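PDB 7AGL: N-acetylmuramoyl-L-alanine amidase from Mycobacteroides abscessus, which probably hydrolyses, as a zinc-dependent amidase, the bond between N-acetylmuramic acid and L-alanine that joins glycan and stem peptide in peptidoglycan. Local coordinates for residues 8-13 with 99-104; 113-118 with 187-192; 118-123 with 160-165. All coordinates share one frame; numbering follows the deposited sequence.

Interactions 1 and 3 both pair parallel strands of one mixed sheet, with centres about 17 Å apart, whereas interaction 2 fastens a loop to the start of a helix. Interaction 1 is the buried one: mostly valines and other apolar side chains on the inner strands 9-14 and 101-108, with polar groups at the two ends. Interaction 3 lies at the outer strand 161-164 and is only partly buried, and there amide, guanidinium and aromatic groups join the aliphatic ones. Interaction 2, also partly buried, rests on one backbone-to-carboxylate bond and a bridging water. It shares His118 with interaction 3, because the loop 113-117 leads directly into strand 118-122.

Interaction 1: residues 8-13 with 99-104; sequences RIVVLD and PDAVVS
With CG anti to the backbone N in Asp13 (chi1 168°) and OG likewise in Ser104 (chi1 178°), the two short polar side chains run out on the same face of the sheet and meet: Ser104 OG donates to Asp13 OD2 at 2.8 Å. The hydroxyl comes from the anti side of the carboxylate and 32° out of its plane. The other oxygen, Asp13 OD1, is taken by Thr76 and by a salt bridge to Arg90, so both oxygens of this buried acid are engaged.

At the opposite end, Asp100 turns its carboxylate back to the neighbouring strand, where OD2 receives Ile9 N at 2.9 Å through its anti lone pair. This side-chain acceptor continues the pairing beyond the strand proper. Arg8 adds a long salt bridge, its NE 4.0 Å from Asp100 OD1, with the two planar groups steeply inclined.

Between these ends the backbones bond in parallel register. Ile9 O accepts from Asp100 N at 2.8 Å and, weakly, from Ala101 N; then come Val11 N to Ala101 O, Val103 N to Val11 O at 3.0 Å and Asp13 N to Val103 O at 2.9 Å. Beta-branched valines suit these extended positions. Val11 CG2 rests on Pro99 CB at 3.8 Å, while on the face of Val10 and Leu12, Leu12 CD2 lies alongside Val103 CB.

Helices 51-68 and 197-215 cover the face bearing Val10, Leu12 and Val103, and helix 87-96 covers the other. Parallel strands sandwiched by helices in this way are characteristic of the alpha/beta fold of this amidase family, of the zinc exopeptidase clan, here with the side chain of Ser104 about 7 Å from the bound zinc ion.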
ATOM      1  N   ARG A   8      -0.600  15.114 -12.923  1.00 31.59           N
ATOM      2  CA  ARG A   8      -0.242  14.853 -11.534  1.00 28.67           C
ATOM      3  C   ARG A   8       0.753  13.696 -11.464  1.00 27.02           C
ATOM      4  O   ARG A   8       0.886  12.904 -12.402  1.00 28.29           O
ATOM      5  CB  ARG A   8      -1.492  14.529 -10.710  1.00 31.74           C
ATOM      6  CG  ARG A   8      -2.546  15.624 -10.727  1.00 40.88           C
ATOM      7  CD  ARG A   8      -2.040  16.876 -10.047  1.00 49.59           C
ATOM      8  NE  ARG A   8      -2.782  17.157  -8.821  1.00 59.22           N
ATOM      9  CZ  ARG A   8      -3.973  17.747  -8.784  1.00 64.18           C
ATOM     10  NH1 ARG A   8      -4.572  18.123  -9.910  1.00 68.55           N
ATOM     11  NH2 ARG A   8      -4.575  17.957  -7.618  1.00 64.68           N
ATOM     12  N   ILE A   9       1.450  13.604 -10.334  1.00 25.91           N
ATOM     13  CA  ILE A   9       2.505  12.611 -10.113  1.00 24.50           C
ATOM     14  C   ILE A   9       2.086  11.682  -8.982  1.00 27.31           C
ATOM     15  O   ILE A   9       1.811  12.147  -7.868  1.00 24.29           O
ATOM     16  CB  ILE A   9       3.849  13.281  -9.767  1.00 26.26           C
ATOM     17  CG1 ILE A   9       4.341  14.131 -10.937  1.00 29.28           C
ATOM     18  CG2 ILE A   9       4.882  12.224  -9.396  1.00 24.56           C
ATOM     19  CD1 ILE A   9       5.343  15.169 -10.541  1.00 31.77           C
ATOM     20  N   VAL A  10       2.090  10.369  -9.245  1.00 22.49           N
ATOM     21  CA  VAL A  10       1.760   9.369  -8.233  1.00 21.47           C
ATOM     22  C   VAL A  10       2.892   8.345  -8.172  1.00 23.88           C
ATOM     23  O   VAL A  10       3.337   7.852  -9.221  1.00 23.96           O
ATOM     24  CB  VAL A  10       0.415   8.680  -8.535  1.00 24.28           C
ATOM     25  CG1 VAL A  10       0.133   7.547  -7.533  1.00 21.33           C
ATOM     26  CG2 VAL A  10      -0.713   9.725  -8.518  1.00 22.93           C
ATOM     27  N   VAL A  11       3.353   8.020  -6.950  1.00 21.52           N
ATOM     28  CA  VAL A  11       4.327   6.942  -6.737  1.00 19.50           C
ATOM     29  C   VAL A  11       3.613   5.755  -6.099  1.00 20.56           C
ATOM     30  O   VAL A  11       2.804   5.916  -5.166  1.00 20.90           O
ATOM     31  CB  VAL A  11       5.536   7.375  -5.872  1.00 18.42           C
ATOM     32  CG1 VAL A  11       6.583   6.269  -5.835  1.00 19.60           C
ATOM     33  CG2 VAL A  11       6.149   8.656  -6.409  1.00 25.71           C
ATOM     34  N   LEU A  12       3.912   4.559  -6.609  1.00 17.96           N
ATOM     35  CA  LEU A  12       3.257   3.324  -6.186  1.00 17.29           C
ATOM     36  C   LEU A  12       4.281   2.401  -5.557  1.00 17.96           C
ATOM     37  O   LEU A  12       5.359   2.196  -6.126  1.00 17.94           O
ATOM     38  CB  LEU A  12       2.604   2.623  -7.384  1.00 18.80           C
ATOM     39  CG  LEU A  12       1.540   3.433  -8.126  1.00 22.03           C
ATOM     40  CD1 LEU A  12       1.122   2.720  -9.414  1.00 23.05           C
ATOM     41  CD2 LEU A  12       0.332   3.651  -7.222  1.00 20.85           C
ATOM     42  N   ASP A  13       3.946   1.828  -4.400  1.00 18.30           N
ATOM     43  CA  ASP A  13       4.880   0.955  -3.679  1.00 18.96           C
ATOM     44  C   ASP A  13       4.285  -0.437  -3.502  1.00 18.12           C
ATOM     45  O   ASP A  13       3.432  -0.637  -2.615  1.00 19.55           O
ATOM     46  CB  ASP A  13       5.214   1.571  -2.314  1.00 18.98           C
ATOM     47  CG  ASP A  13       5.945   0.605  -1.399  1.00 18.58           C
ATOM     48  OD1 ASP A  13       6.867  -0.061  -1.905  1.00 20.33           O
ATOM     49  OD2 ASP A  13       5.593   0.541  -0.193  1.00 21.01           O
ATOM     50  N   PRO A  99       5.818  13.811  -5.351  1.00 23.22           N
ATOM     51  CA  PRO A  99       4.509  13.357  -5.832  1.00 25.92           C
ATOM     52  C   PRO A  99       3.344  14.105  -5.198  1.00 27.50           C
ATOM     53  O   PRO A  99       3.411  14.625  -4.080  1.00 26.32           O
ATOM     54  CB  PRO A  99       4.485  11.882  -5.425  1.00 20.93           C
ATOM     55  CG  PRO A  99       5.315  11.841  -4.177  1.00 23.48           C
ATOM     56  CD  PRO A  99       6.421  12.839  -4.417  1.00 25.99           C
ATOM     57  N   ASP A 100       2.236  14.107  -5.935  1.00 23.76           N
ATOM     58  CA  ASP A 100       0.983  14.620  -5.404  1.00 24.02           C
ATOM     59  C   ASP A 100       0.310  13.613  -4.476  1.00 22.78           C
ATOM     60  O   ASP A 100      -0.462  14.013  -3.594  1.00 25.87           O
ATOM     61  CB  ASP A 100       0.065  14.989  -6.570  1.00 25.05           C
ATOM     62  CG  ASP A 100       0.653  16.093  -7.433  1.00 33.07           C
ATOM     63  OD1 ASP A 100       0.731  17.237  -6.944  1.00 35.86           O
ATOM     64  OD2 ASP A 100       1.066  15.826  -8.580  1.00 30.98           O
ATOM     65  N   ALA A 101       0.592  12.321  -4.664  1.00 22.69           N
ATOM     66  CA  ALA A 101       0.024  11.242  -3.855  1.00 22.04           C
ATOM     67  C   ALA A 101       0.899  10.000  -3.983  1.00 22.44           C
ATOM     68  O   ALA A 101       1.500   9.757  -5.034  1.00 21.64           O
ATOM     69  CB  ALA A 101      -1.420  10.914  -4.263  1.00 25.15           C
ATOM     70  N   VAL A 102       0.968   9.221  -2.893  1.00 20.01           N
ATOM     71  CA  VAL A 102       1.731   7.978  -2.807  1.00 20.04           C
ATOM     72  C   VAL A 102       0.813   6.897  -2.271  1.00 20.47           C
ATOM     73  O   VAL A 102       0.137   7.114  -1.264  1.00 21.13           O
ATOM     74  CB  VAL A 102       2.949   8.116  -1.873  1.00 19.42           C
ATOM     75  CG1 VAL A 102       3.713   6.771  -1.817  1.00 20.46           C
ATOM     76  CG2 VAL A 102       3.834   9.261  -2.330  1.00 19.86           C
ATOM     77  N   VAL A 103       0.806   5.725  -2.911  1.00 18.91           N
ATOM     78  CA  VAL A 103      -0.006   4.604  -2.437  1.00 20.87           C
ATOM     79  C   VAL A 103       0.871   3.379  -2.293  1.00 18.38           C
ATOM     80  O   VAL A 103       1.478   2.926  -3.273  1.00 19.20           O
ATOM     81  CB  VAL A 103      -1.183   4.295  -3.368  1.00 22.48           C
ATOM     82  CG1 VAL A 103      -1.898   3.044  -2.866  1.00 22.94           C
ATOM     83  CG2 VAL A 103      -2.130   5.494  -3.426  1.00 22.44           C
ATOM     84  N   SER A 104       0.918   2.829  -1.083  1.00 18.20           N
ATOM     85  CA  SER A 104       1.613   1.581  -0.812  1.00 17.59           C
ATOM     86  C   SER A 104       0.572   0.467  -0.781  1.00 19.09           C
ATOM     87  O   SER A 104      -0.499   0.634  -0.186  1.00 21.11           O
ATOM     88  CB  SER A 104       2.367   1.681   0.522  1.00 19.70           C
ATOM     89  OG  SER A 104       3.037   0.476   0.862  1.00 21.48           O
TER

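Interaction 2: residues 113-118 with 187-192; sequences GGHGFH and NAQDSA
Gly113 and Gly114 pass beside the Asn187 side chain, and Gly114 O comes within 3.1 Å of Asn187 CB. Gly114 O itself is bound by Asn184 ND2, while Asn187 ND2 is held by Ala112 O.

His115 follows and carries most of the contact. Its CB touches two oxygens, Asn187 OD1 at 3.3 Å and Asp190 OD2 at 3.4 Å. Its CG lies between the backbone N and the carbonyl carbon (chi1 61°), which sets the imidazole beside Gln189. Gln189 OE1 sits over one ring face, offset toward the rim, 3.6 Å from His115 ND1. A water in the ring plane, 2.7 Å from His115 ND1, donates to Asp190 OD1.

Gly116 N then gives a straight bond of 3.0 Å to Asp190 OD2, which accepts on its syn lone pair; Asn184 N is a second donor to that oxygen. The positive phi of Gly116 suits a residue without CB.

Asn187 is the N-cap of helix 188-195, its OD1 accepting from Asp190 N at 2.9 Å. The loop between strands 101-108 and 118-122 thus lies against the first turn of this helix, just beyond strand 177-184, while Phe117 packs on helix 132-147.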
ATOM      1  N   GLY A 113     -11.142 -16.262   9.433  1.00 23.63           N
ATOM      2  CA  GLY A 113     -12.479 -15.770   9.109  1.00 23.90           C
ATOM      3  C   GLY A 113     -12.573 -14.276   8.815  1.00 23.33           C
ATOM      4  O   GLY A 113     -13.639 -13.809   8.396  1.00 25.37           O
ATOM      5  N   GLY A 114     -11.495 -13.531   9.020  1.00 22.46           N
ATOM      6  CA  GLY A 114     -11.500 -12.086   8.811  1.00 22.56           C
ATOM      7  C   GLY A 114     -11.177 -11.736   7.364  1.00 24.46           C
ATOM      8  O   GLY A 114     -10.302 -12.342   6.745  1.00 24.09           O
ATOM      9  N   HIS A 115     -11.876 -10.733   6.831  1.00 21.14           N
ATOM     10  CA  HIS A 115     -11.645 -10.370   5.441  1.00 20.62           C
ATOM     11  C   HIS A 115     -11.927  -8.891   5.238  1.00 23.37           C
ATOM     12  O   HIS A 115     -12.552  -8.237   6.069  1.00 22.54           O
ATOM     13  CB  HIS A 115     -12.496 -11.227   4.483  1.00 23.19           C
ATOM     14  CG  HIS A 115     -13.973 -11.075   4.685  1.00 24.63           C
ATOM     15  ND1 HIS A 115     -14.771 -10.319   3.854  1.00 25.83           N
ATOM     16  CD2 HIS A 115     -14.796 -11.590   5.630  1.00 25.99           C
ATOM     17  CE1 HIS A 115     -16.025 -10.382   4.269  1.00 27.33           C
ATOM     18  NE2 HIS A 115     -16.067 -11.141   5.350  1.00 29.46           N
ATOM     19  N   GLY A 116     -11.496  -8.385   4.091  1.00 21.82           N
ATOM     20  CA  GLY A 116     -11.736  -7.011   3.700  1.00 24.31           C
ATOM     21  C   GLY A 116     -10.473  -6.175   3.810  1.00 21.78           C
ATOM     22  O   GLY A 116      -9.409  -6.655   4.212  1.00 21.00           O
ATOM     23  N   PHE A 117     -10.622  -4.889   3.462  1.00 22.09           N
ATOM     24  CA  PHE A 117      -9.487  -3.972   3.324  1.00 24.19           C
ATOM     25  C   PHE A 117      -9.342  -3.042   4.532  1.00 20.37           C
ATOM     26  O   PHE A 117     -10.313  -2.716   5.216  1.00 21.47           O
ATOM     27  CB  PHE A 117      -9.640  -3.117   2.053  1.00 21.20           C
ATOM     28  CG  PHE A 117     -10.732  -2.061   2.151  1.00 23.19           C
ATOM     29  CD1 PHE A 117     -10.479  -0.826   2.744  1.00 21.67           C
ATOM     30  CD2 PHE A 117     -12.024  -2.309   1.663  1.00 23.36           C
ATOM     31  CE1 PHE A 117     -11.484   0.141   2.871  1.00 21.43           C
ATOM     32  CE2 PHE A 117     -13.031  -1.344   1.772  1.00 27.01           C
ATOM     33  CZ  PHE A 117     -12.755  -0.108   2.371  1.00 24.51           C
ATOM     34  N   HIS A 118      -8.116  -2.550   4.752  1.00 19.72           N
ATOM     35  CA  HIS A 118      -8.000  -1.388   5.632  1.00 20.49           C
ATOM     36  C   HIS A 118      -6.933  -0.433   5.119  1.00 21.28           C
ATOM     37  O   HIS A 118      -5.893  -0.852   4.598  1.00 22.03           O
ATOM     38  CB  HIS A 118      -7.779  -1.773   7.131  1.00 20.65           C
ATOM     39  CG  HIS A 118      -6.527  -2.543   7.444  1.00 22.60           C
ATOM     40  ND1 HIS A 118      -6.373  -3.877   7.140  1.00 21.69           N
ATOM     41  CD2 HIS A 118      -5.428  -2.193   8.158  1.00 19.95           C
ATOM     42  CE1 HIS A 118      -5.204  -4.301   7.590  1.00 23.93           C
ATOM     43  NE2 HIS A 118      -4.615  -3.302   8.221  1.00 23.37           N
ATOM     44  N   ASN A 187      -7.573 -15.642   4.375  1.00 22.08           N
ATOM     45  CA  ASN A 187      -9.019 -15.793   4.308  1.00 20.12           C
ATOM     46  C   ASN A 187      -9.430 -16.374   2.953  1.00 19.99           C
ATOM     47  O   ASN A 187      -8.849 -16.031   1.918  1.00 19.27           O
ATOM     48  CB  ASN A 187      -9.699 -14.441   4.519  1.00 19.72           C
ATOM     49  CG  ASN A 187     -11.171 -14.482   4.199  1.00 20.30           C
ATOM     50  OD1 ASN A 187     -11.592 -14.111   3.096  1.00 20.95           O
ATOM     51  ND2 ASN A 187     -11.973 -14.945   5.161  1.00 21.47           N
ATOM     52  N   ALA A 188     -10.464 -17.225   2.962  1.00 20.91           N
ATOM     53  CA  ALA A 188     -10.811 -17.972   1.746  1.00 21.18           C
ATOM     54  C   ALA A 188     -11.261 -17.046   0.622  1.00 22.07           C
ATOM     55  O   ALA A 188     -10.842 -17.206  -0.534  1.00 21.27           O
ATOM     56  CB  ALA A 188     -11.897 -19.009   2.048  1.00 22.60           C
ATOM     57  N   GLN A 189     -12.133 -16.088   0.938  1.00 21.52           N
ATOM     58  CA  GLN A 189     -12.683 -15.193  -0.076  1.00 20.71           C
ATOM     59  C   GLN A 189     -11.637 -14.212  -0.604  1.00 21.07           C
ATOM     60  O   GLN A 189     -11.536 -13.985  -1.822  1.00 19.63           O
ATOM     61  CB  GLN A 189     -13.871 -14.450   0.531  1.00 27.49           C
ATOM     62  CG  GLN A 189     -14.551 -13.460  -0.343  1.00 38.73           C
ATOM     63  CD  GLN A 189     -15.516 -12.580   0.465  1.00 36.21           C
ATOM     64  OE1 GLN A 189     -15.911 -12.919   1.591  1.00 39.28           O
ATOM     65  NE2 GLN A 189     -15.880 -11.449  -0.105  1.00 40.12           N
ATOM     66  N   ASP A 190     -10.848 -13.608   0.292  1.00 20.59           N
ATOM     67  CA  ASP A 190      -9.813 -12.689  -0.168  1.00 18.83           C
ATOM     68  C   ASP A 190      -8.722 -13.414  -0.955  1.00 19.94           C
ATOM     69  O   ASP A 190      -8.241 -12.903  -1.971  1.00 19.20           O
ATOM     70  CB  ASP A 190      -9.202 -11.940   1.019  1.00 20.11           C
ATOM     71  CG  ASP A 190     -10.140 -10.885   1.608  1.00 23.99           C
ATOM     72  OD1 ASP A 190     -11.223 -10.607   1.025  1.00 23.76           O
ATOM     73  OD2 ASP A 190      -9.784 -10.332   2.676  1.00 21.35           O
ATOM     74  N   SER A 191      -8.287 -14.588  -0.489  1.00 18.63           N
ATOM     75  CA  SER A 191      -7.292 -15.345  -1.244  1.00 21.77           C
ATOM     76  C   SER A 191      -7.777 -15.620  -2.664  1.00 22.42           C
ATOM     77  O   SER A 191      -7.024 -15.480  -3.638  1.00 19.01           O
ATOM     78  CB  SER A 191      -6.978 -16.660  -0.534  1.00 19.05           C
ATOM     79  OG  SER A 191      -6.194 -17.513  -1.380  1.00 20.87           O
ATOM     80  N   ALA A 192      -9.030 -16.057  -2.801  1.00 19.91           N
ATOM     81  CA  ALA A 192      -9.558 -16.312  -4.138  1.00 20.08           C
ATOM     82  C   ALA A 192      -9.478 -15.065  -5.009  1.00 21.00           C
ATOM     83  O   ALA A 192      -9.070 -15.135  -6.174  1.00 22.46           O
ATOM     84  CB  ALA A 192     -11.005 -16.813  -4.033  1.00 20.75           C
TER
HETATM   85  O   HOH W   1     -13.634  -9.255   1.683  1.00 24.47           O

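Interaction 3: residues 118-123 with 160-165; sequences HVNYSN and GLYGRS
Asn120 and Arg164 meet across the strands through a side-chain hydrogen bond, Arg164 NH1 to Asn120 OD1, of 2.8 Å. The acceptor lies in the guanidinium plane, but the donor stands well above the plane of the amide, 54° out of it, and the amide and guanidinium planes are inclined to each other. NH1 has a second acceptor in the same plane, a water at 2.8 Å that is also hydrogen-bonded to His118 NE2. Arg164 NE forms a salt bridge with Asp166, and Asn120 ND2 donates a hydrogen bond to Leu179 O on the next strand. An asparagine suits this buried place, since its amide accepts from one neighbour and donates to the other. Ser122 OG is hydrogen-bonded to Gln130 OE1.

The main chains follow a parallel register. Val119 N binds Gly160 O at 2.8 Å, and Val119 O receives Tyr162 N at 2.9 Å. Tyr121 N reaches Tyr162 O, while Tyr121 O is met nearly head-on by Arg164 N; Asn123 N to Arg164 O, at 3.0 Å, closes the series. These are the two strands of a beta-alpha-beta unit whose connecting helix, 132-147, packs on Val119, Tyr121 and Leu161.

On that helix-covered face, a chi1 of 67° tucks Tyr121 CG between its own N and carbonyl carbon and turns the ring over Gly163, whose CA makes a CH-pi contact 3.7 Å from the ring centroid. With no side chain, Gly163 lets the ring lie directly against its CA. On the other face Tyr162 packs beside His118 and against Arg164: its CD2 is 3.8 Å from His118 CD2, and its CE2 lies over one face of the Arg164 guanidinium.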
ATOM      1  N   HIS A 118      -8.116  -2.550   4.752  1.00 19.72           N
ATOM      2  CA  HIS A 118      -8.000  -1.388   5.632  1.00 20.49           C
ATOM      3  C   HIS A 118      -6.933  -0.433   5.119  1.00 21.28           C
ATOM      4  O   HIS A 118      -5.893  -0.852   4.598  1.00 22.03           O
ATOM      5  CB  HIS A 118      -7.779  -1.773   7.131  1.00 20.65           C
ATOM      6  CG  HIS A 118      -6.527  -2.543   7.444  1.00 22.60           C
ATOM      7  ND1 HIS A 118      -6.373  -3.877   7.140  1.00 21.69           N
ATOM      8  CD2 HIS A 118      -5.428  -2.193   8.158  1.00 19.95           C
ATOM      9  CE1 HIS A 118      -5.204  -4.301   7.590  1.00 23.93           C
ATOM     10  NE2 HIS A 118      -4.615  -3.302   8.221  1.00 23.37           N
ATOM     11  N   VAL A 119      -7.234   0.859   5.250  1.00 20.48           N
ATOM     12  CA  VAL A 119      -6.398   1.955   4.782  1.00 21.29           C
ATOM     13  C   VAL A 119      -5.638   2.486   5.989  1.00 22.01           C
ATOM     14  O   VAL A 119      -6.239   3.049   6.914  1.00 22.26           O
ATOM     15  CB  VAL A 119      -7.245   3.059   4.131  1.00 22.61           C
ATOM     16  CG1 VAL A 119      -6.345   4.219   3.655  1.00 25.01           C
ATOM     17  CG2 VAL A 119      -8.096   2.486   2.972  1.00 23.89           C
ATOM     18  N   ASN A 120      -4.316   2.280   5.989  1.00 18.64           N
ATOM     19  CA  ASN A 120      -3.452   2.708   7.076  1.00 18.21           C
ATOM     20  C   ASN A 120      -2.894   4.089   6.779  1.00 25.63           C
ATOM     21  O   ASN A 120      -2.520   4.386   5.639  1.00 20.42           O
ATOM     22  CB  ASN A 120      -2.284   1.729   7.263  1.00 21.37           C
ATOM     23  CG  ASN A 120      -2.756   0.329   7.587  1.00 22.25           C
ATOM     24  OD1 ASN A 120      -2.909  -0.021   8.757  1.00 23.02           O
ATOM     25  ND2 ASN A 120      -3.045  -0.467   6.550  1.00 25.08           N
ATOM     26  N   TYR A 121      -2.836   4.925   7.813  1.00 21.83           N
ATOM     27  CA  TYR A 121      -2.315   6.277   7.677  1.00 21.60           C
ATOM     28  C   TYR A 121      -1.597   6.674   8.958  1.00 22.89           C
ATOM     29  O   TYR A 121      -1.842   6.120  10.035  1.00 22.49           O
ATOM     30  CB  TYR A 121      -3.444   7.270   7.353  1.00 20.16           C
ATOM     31  CG  TYR A 121      -4.427   7.459   8.486  1.00 28.36           C
ATOM     32  CD1 TYR A 121      -5.484   6.570   8.672  1.00 25.31           C
ATOM     33  CD2 TYR A 121      -4.302   8.526   9.372  1.00 33.37           C
ATOM     34  CE1 TYR A 121      -6.378   6.734   9.720  1.00 27.98           C
ATOM     35  CE2 TYR A 121      -5.187   8.698  10.420  1.00 33.36           C
ATOM     36  CZ  TYR A 121      -6.222   7.801  10.590  1.00 38.50           C
ATOM     37  OH  TYR A 121      -7.109   7.978  11.633  1.00 35.92           O
ATOM     38  N   SER A 122      -0.728   7.676   8.835  1.00 22.10           N
ATOM     39  CA  SER A 122       0.080   8.111   9.967  1.00 23.10           C
ATOM     40  C   SER A 122      -0.774   8.796  11.027  1.00 23.30           C
ATOM     41  O   SER A 122      -1.492   9.764  10.749  1.00 26.05           O
ATOM     42  CB  SER A 122       1.187   9.055   9.491  1.00 22.50           C
ATOM     43  OG  SER A 122       1.979   9.473  10.594  1.00 24.18           O
ATOM     44  N   ASN A 123      -0.683   8.297  12.262  1.00 24.80           N
ATOM     45  CA  ASN A 123      -1.382   8.920  13.383  1.00 25.61           C
ATOM     46  C   ASN A 123      -0.633   8.627  14.679  1.00 27.44           C
ATOM     47  O   ASN A 123      -0.328   7.455  14.948  1.00 26.94           O
ATOM     48  CB  ASN A 123      -2.822   8.417  13.487  1.00 26.94           C
ATOM     49  CG  ASN A 123      -3.694   9.313  14.345  1.00 29.81           C
ATOM     50  OD1 ASN A 123      -3.521  10.535  14.377  1.00 33.89           O
ATOM     51  ND2 ASN A 123      -4.649   8.709  15.045  1.00 37.79           N
ATOM     52  N   GLY A 160     -12.651   0.290   7.965  1.00 23.12           N
ATOM     53  CA  GLY A 160     -11.701   0.333   6.872  1.00 23.30           C
ATOM     54  C   GLY A 160     -10.604   1.360   7.007  1.00 25.80           C
ATOM     55  O   GLY A 160      -9.849   1.563   6.036  1.00 24.12           O
ATOM     56  N   LEU A 161     -10.472   1.995   8.178  1.00 24.11           N
ATOM     57  CA  LEU A 161      -9.416   2.967   8.453  1.00 21.21           C
ATOM     58  C   LEU A 161      -8.566   2.499   9.625  1.00 21.53           C
ATOM     59  O   LEU A 161      -9.090   1.966  10.605  1.00 25.52           O
ATOM     60  CB  LEU A 161     -10.009   4.346   8.798  1.00 26.91           C
ATOM     61  CG  LEU A 161     -10.539   5.174   7.635  1.00 32.21           C
ATOM     62  CD1 LEU A 161     -11.194   6.475   8.143  1.00 30.85           C
ATOM     63  CD2 LEU A 161      -9.415   5.484   6.673  1.00 33.86           C
ATOM     64  N   TYR A 162      -7.267   2.775   9.577  1.00 21.70           N
ATOM     65  CA  TYR A 162      -6.402   2.390  10.692  1.00 22.21           C
ATOM     66  C   TYR A 162      -5.297   3.426  10.816  1.00 24.18           C
ATOM     67  O   TYR A 162      -4.391   3.456   9.983  1.00 25.23           O
ATOM     68  CB  TYR A 162      -5.835   0.996  10.463  1.00 23.00           C
ATOM     69  CG  TYR A 162      -5.238   0.322  11.679  1.00 26.16           C
ATOM     70  CD1 TYR A 162      -5.489   0.785  12.965  1.00 38.11           C
ATOM     71  CD2 TYR A 162      -4.426  -0.785  11.536  1.00 26.09           C
ATOM     72  CE1 TYR A 162      -4.933   0.149  14.075  1.00 44.02           C
ATOM     73  CE2 TYR A 162      -3.862  -1.417  12.631  1.00 28.73           C
ATOM     74  CZ  TYR A 162      -4.123  -0.954  13.891  1.00 39.86           C
ATOM     75  OH  TYR A 162      -3.559  -1.606  14.962  1.00 44.79           O
ATOM     76  N   GLY A 163      -5.378   4.278  11.836  1.00 25.49           N
ATOM     77  CA  GLY A 163      -4.316   5.231  12.114  1.00 23.82           C
ATOM     78  C   GLY A 163      -3.271   4.582  12.994  1.00 26.86           C
ATOM     79  O   GLY A 163      -3.603   3.904  13.971  1.00 31.00           O
ATOM     80  N   ARG A 164      -2.004   4.782  12.647  1.00 25.87           N
ATOM     81  CA  ARG A 164      -0.986   4.077  13.407  1.00 27.70           C
ATOM     82  C   ARG A 164       0.342   4.808  13.315  1.00 26.87           C
ATOM     83  O   ARG A 164       0.570   5.617  12.414  1.00 22.75           O
ATOM     84  CB  ARG A 164      -0.842   2.648  12.913  1.00 28.78           C
ATOM     85  CG  ARG A 164      -0.479   2.582  11.448  1.00 25.65           C
ATOM     86  CD  ARG A 164      -0.873   1.228  10.936  1.00 30.25           C
ATOM     87  NE  ARG A 164      -0.043   0.189  11.544  1.00 29.18           N
ATOM     88  CZ  ARG A 164      -0.137  -1.094  11.218  1.00 30.46           C
ATOM     89  NH1 ARG A 164      -1.032  -1.463  10.315  1.00 26.69           N
ATOM     90  NH2 ARG A 164       0.656  -2.000  11.778  1.00 28.28           N
ATOM     91  N   SER A 165       1.211   4.503  14.276  1.00 25.51           N
ATOM     92  CA  SER A 165       2.473   5.205  14.457  1.00 23.97           C
ATOM     93  C   SER A 165       3.693   4.321  14.230  1.00 24.57           C
ATOM     94  O   SER A 165       4.820   4.829  14.297  1.00 27.91           O
ATOM     95  CB  SER A 165       2.541   5.788  15.869  1.00 28.95           C
ATOM     96  OG  SER A 165       2.375   4.751  16.817  1.00 31.39           O
TER
HETATM   97  O   HOH W   2      -2.159  -3.892   9.540  1.00 26.32           O